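Local coordinates for protein probable aromatic acid decarboxylase (PDB 1SBZ) that probably transfers a dimethylallyl group to reduced FMN, making the prenylated flavin cofactor used by a phenolic acid decarboxylase, at residues D[21-26]-D[168-173]. Residues are numbered along the deposited sequence; the frame is centred on the assembly and turned at random.
Sequences QALREM and RVLDQF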
loop_
_atom_site.group_PDB
_atom_site.type_symbol
_atom_site.label_atom_id
_atom_site.label_comp_id
_atom_site.label_asym_id
_atom_site.label_seq_id
_atom_site.Cartn_x
_atom_site.Cartn_y
_atom_site.Cartn_z
ATOM N N GLN D 21 -8.389 -41.555 8.002
ATOM C CA GLN D 21 -9.013 -42.615 8.795
ATOM C C GLN D 21 -10.370 -42.178 9.351
ATOM O O GLN D 21 -11.357 -42.904 9.224
ATOM C CB GLN D 21 -8.096 -43.040 9.944
ATOM C CG GLN D 21 -6.970 -43.985 9.537
ATOM C CD GLN D 21 -5.880 -44.094 10.589
ATOM O OE1 GLN D 21 -5.806 -43.276 11.510
ATOM N NE2 GLN D 21 -5.028 -45.101 10.451
ATOM N N ALA D 22 -10.410 -40.996 9.966
ATOM C CA ALA D 22 -11.643 -40.439 10.531
ATOM C C ALA D 22 -12.718 -40.204 9.466
ATOM O O ALA D 22 -13.908 -40.390 9.727
ATOM C CB ALA D 22 -11.350 -39.146 11.285
ATOM N N LEU D 23 -12.287 -39.796 8.274
ATOM C CA LEU D 23 -13.189 -39.598 7.140
ATOM C C LEU D 23 -13.785 -40.916 6.643
ATOM O O LEU D 23 -14.962 -40.966 6.262
ATOM C CB LEU D 23 -12.472 -38.861 6.002
ATOM C CG LEU D 23 -12.644 -37.346 5.806
ATOM C CD1 LEU D 23 -12.804 -36.567 7.098
ATOM C CD2 LEU D 23 -11.484 -36.785 4.999
ATOM N N ARG D 24 -12.972 -41.976 6.666
ATOM C CA ARG D 24 -13.399 -43.323 6.263
ATOM C C ARG D 24 -14.562 -43.842 7.120
ATOM O O ARG D 24 -15.380 -44.635 6.655
ATOM C CB ARG D 24 -12.215 -44.298 6.319
ATOM C CG ARG D 24 -12.349 -45.556 5.451
ATOM C CD ARG D 24 -12.737 -45.277 3.997
ATOM N NE ARG D 24 -12.197 -46.263 3.056
ATOM C CZ ARG D 24 -12.484 -46.299 1.753
ATOM N NH1 ARG D 24 -13.316 -45.408 1.221
ATOM N NH2 ARG D 24 -11.943 -47.231 0.978
ATOM N N GLU D 25 -14.635 -43.369 8.360
ATOM C CA GLU D 25 -15.680 -43.771 9.294
ATOM C C GLU D 25 -16.963 -42.941 9.142
ATOM O O GLU D 25 -17.863 -43.017 9.980
ATOM C CB GLU D 25 -15.156 -43.693 10.735
ATOM C CG GLU D 25 -13.937 -44.567 11.025
ATOM C CD GLU D 25 -14.208 -46.054 10.849
ATOM O OE1 GLU D 25 -15.283 -46.529 11.274
ATOM O OE2 GLU D 25 -13.341 -46.754 10.281
HETATM N N MSE D 26 -17.036 -42.146 8.076
HETATM C CA MSE D 26 -18.222 -41.337 7.780
HETATM C C MSE D 26 -18.706 -41.665 6.366
HETATM O O MSE D 26 -18.077 -41.261 5.383
HETATM C CB MSE D 26 -17.922 -39.839 7.934
HETATM C CG MSE D 26 -17.303 -39.455 9.284
HETATM SE SE MSE D 26 -16.781 -37.566 9.470
HETATM C CE MSE D 26 -16.144 -37.249 7.689
ATOM N N ARG D 168 -10.199 -30.520 15.135
ATOM C CA ARG D 168 -10.302 -29.074 14.955
ATOM C C ARG D 168 -10.232 -28.668 13.483
ATOM O O ARG D 168 -10.788 -27.637 13.096
ATOM C CB ARG D 168 -9.233 -28.351 15.781
ATOM C CG ARG D 168 -9.288 -28.642 17.296
ATOM C CD ARG D 168 -9.993 -27.577 18.166
ATOM N NE ARG D 168 -11.141 -27.002 17.473
ATOM C CZ ARG D 168 -11.302 -25.715 17.187
ATOM N NH1 ARG D 168 -10.418 -24.804 17.568
ATOM N NH2 ARG D 168 -12.385 -25.342 16.529
ATOM N N VAL D 169 -9.545 -29.478 12.674
ATOM C CA VAL D 169 -9.572 -29.329 11.217
ATOM C C VAL D 169 -10.975 -29.670 10.685
ATOM O O VAL D 169 -11.554 -28.893 9.923
ATOM C CB VAL D 169 -8.473 -30.181 10.512
ATOM C CG1 VAL D 169 -8.597 -30.093 8.992
ATOM C CG2 VAL D 169 -7.081 -29.731 10.940
ATOM N N LEU D 170 -11.515 -30.814 11.113
ATOM C CA LEU D 170 -12.866 -31.262 10.733
ATOM C C LEU D 170 -13.979 -30.276 11.090
ATOM O O LEU D 170 -14.946 -30.141 10.336
ATOM C CB LEU D 170 -13.173 -32.623 11.356
ATOM C CG LEU D 170 -12.936 -33.909 10.556
ATOM C CD1 LEU D 170 -11.944 -33.738 9.414
ATOM C CD2 LEU D 170 -12.507 -35.027 11.500
ATOM N N ASP D 171 -13.841 -29.597 12.233
ATOM C CA ASP D 171 -14.756 -28.520 12.630
ATOM C C ASP D 171 -15.015 -27.527 11.495
ATOM O O ASP D 171 -16.105 -26.965 11.394
ATOM C CB ASP D 171 -14.211 -27.760 13.844
ATOM C CG ASP D 171 -14.494 -28.462 15.162
ATOM O OD1 ASP D 171 -15.273 -29.444 15.169
ATOM O OD2 ASP D 171 -13.989 -28.090 16.245
ATOM N N GLN D 172 -14.008 -27.329 10.645
ATOM C CA GLN D 172 -14.101 -26.420 9.500
ATOM C C GLN D 172 -15.171 -26.830 8.490
ATOM O O GLN D 172 -15.669 -25.995 7.730
ATOM C CB GLN D 172 -12.741 -26.287 8.810
ATOM C CG GLN D 172 -11.723 -25.509 9.614
ATOM C CD GLN D 172 -12.118 -24.057 9.775
ATOM O OE1 GLN D 172 -12.582 -23.421 8.819
ATOM N NE2 GLN D 172 -11.944 -23.525 10.982
ATOM N N PHE D 173 -15.527 -28.111 8.490
ATOM C CA PHE D 173 -16.572 -28.620 7.602
ATOM C C PHE D 173 -17.808 -29.104 8.364
ATOM O O PHE D 173 -18.591 -29.907 7.846
ATOM C CB PHE D 173 -16.016 -29.735 6.710
ATOM C CG PHE D 173 -15.052 -29.249 5.663
ATOM C CD1 PHE D 173 -13.680 -29.290 5.890
ATOM C CD2 PHE D 173 -15.513 -28.748 4.451
ATOM C CE1 PHE D 173 -12.781 -28.838 4.926
ATOM C CE2 PHE D 173 -14.618 -28.295 3.476
ATOM C CZ PHE D 173 -13.249 -28.343 3.716
#
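Leu170, on helix 158-170, reaches across and sets its two methyl groups against different residues of helix 13-24. Its CD1 meets Leu23 CD1 at 3.8 Å, the closest approach between the segments, and its CD2 lies 4.3 Å from Ala22 CB. The fork of Leu170 therefore straddles two consecutive residues, with the second branch meeting the alanine's methyl. The two leucines cross at a slant and touch by one methyl each. Leu23 does not start out aimed at its partner; its chi1 of -99° and chi2 of 34° swing CD1 over to it. No hydrogen bond joins the segments, and with the CA atoms of Leu23 and Leu170 9.1 Å apart, the side chains alone bridge the gap. Beneath, Leu23 rests on Val5 of strand 2-7, while His177 packs against both Ala22 and Leu170. Farther from helix 13-24, Arg168 grips Asp171 OD2 side-on through NE and NH2, and Arg182 adds a second salt bridge to that oxygen. Here two helices are packed side by side over one face of the parallel sheet, as in the Rossmann-like alpha/beta fold of UbiX-type flavoproteins.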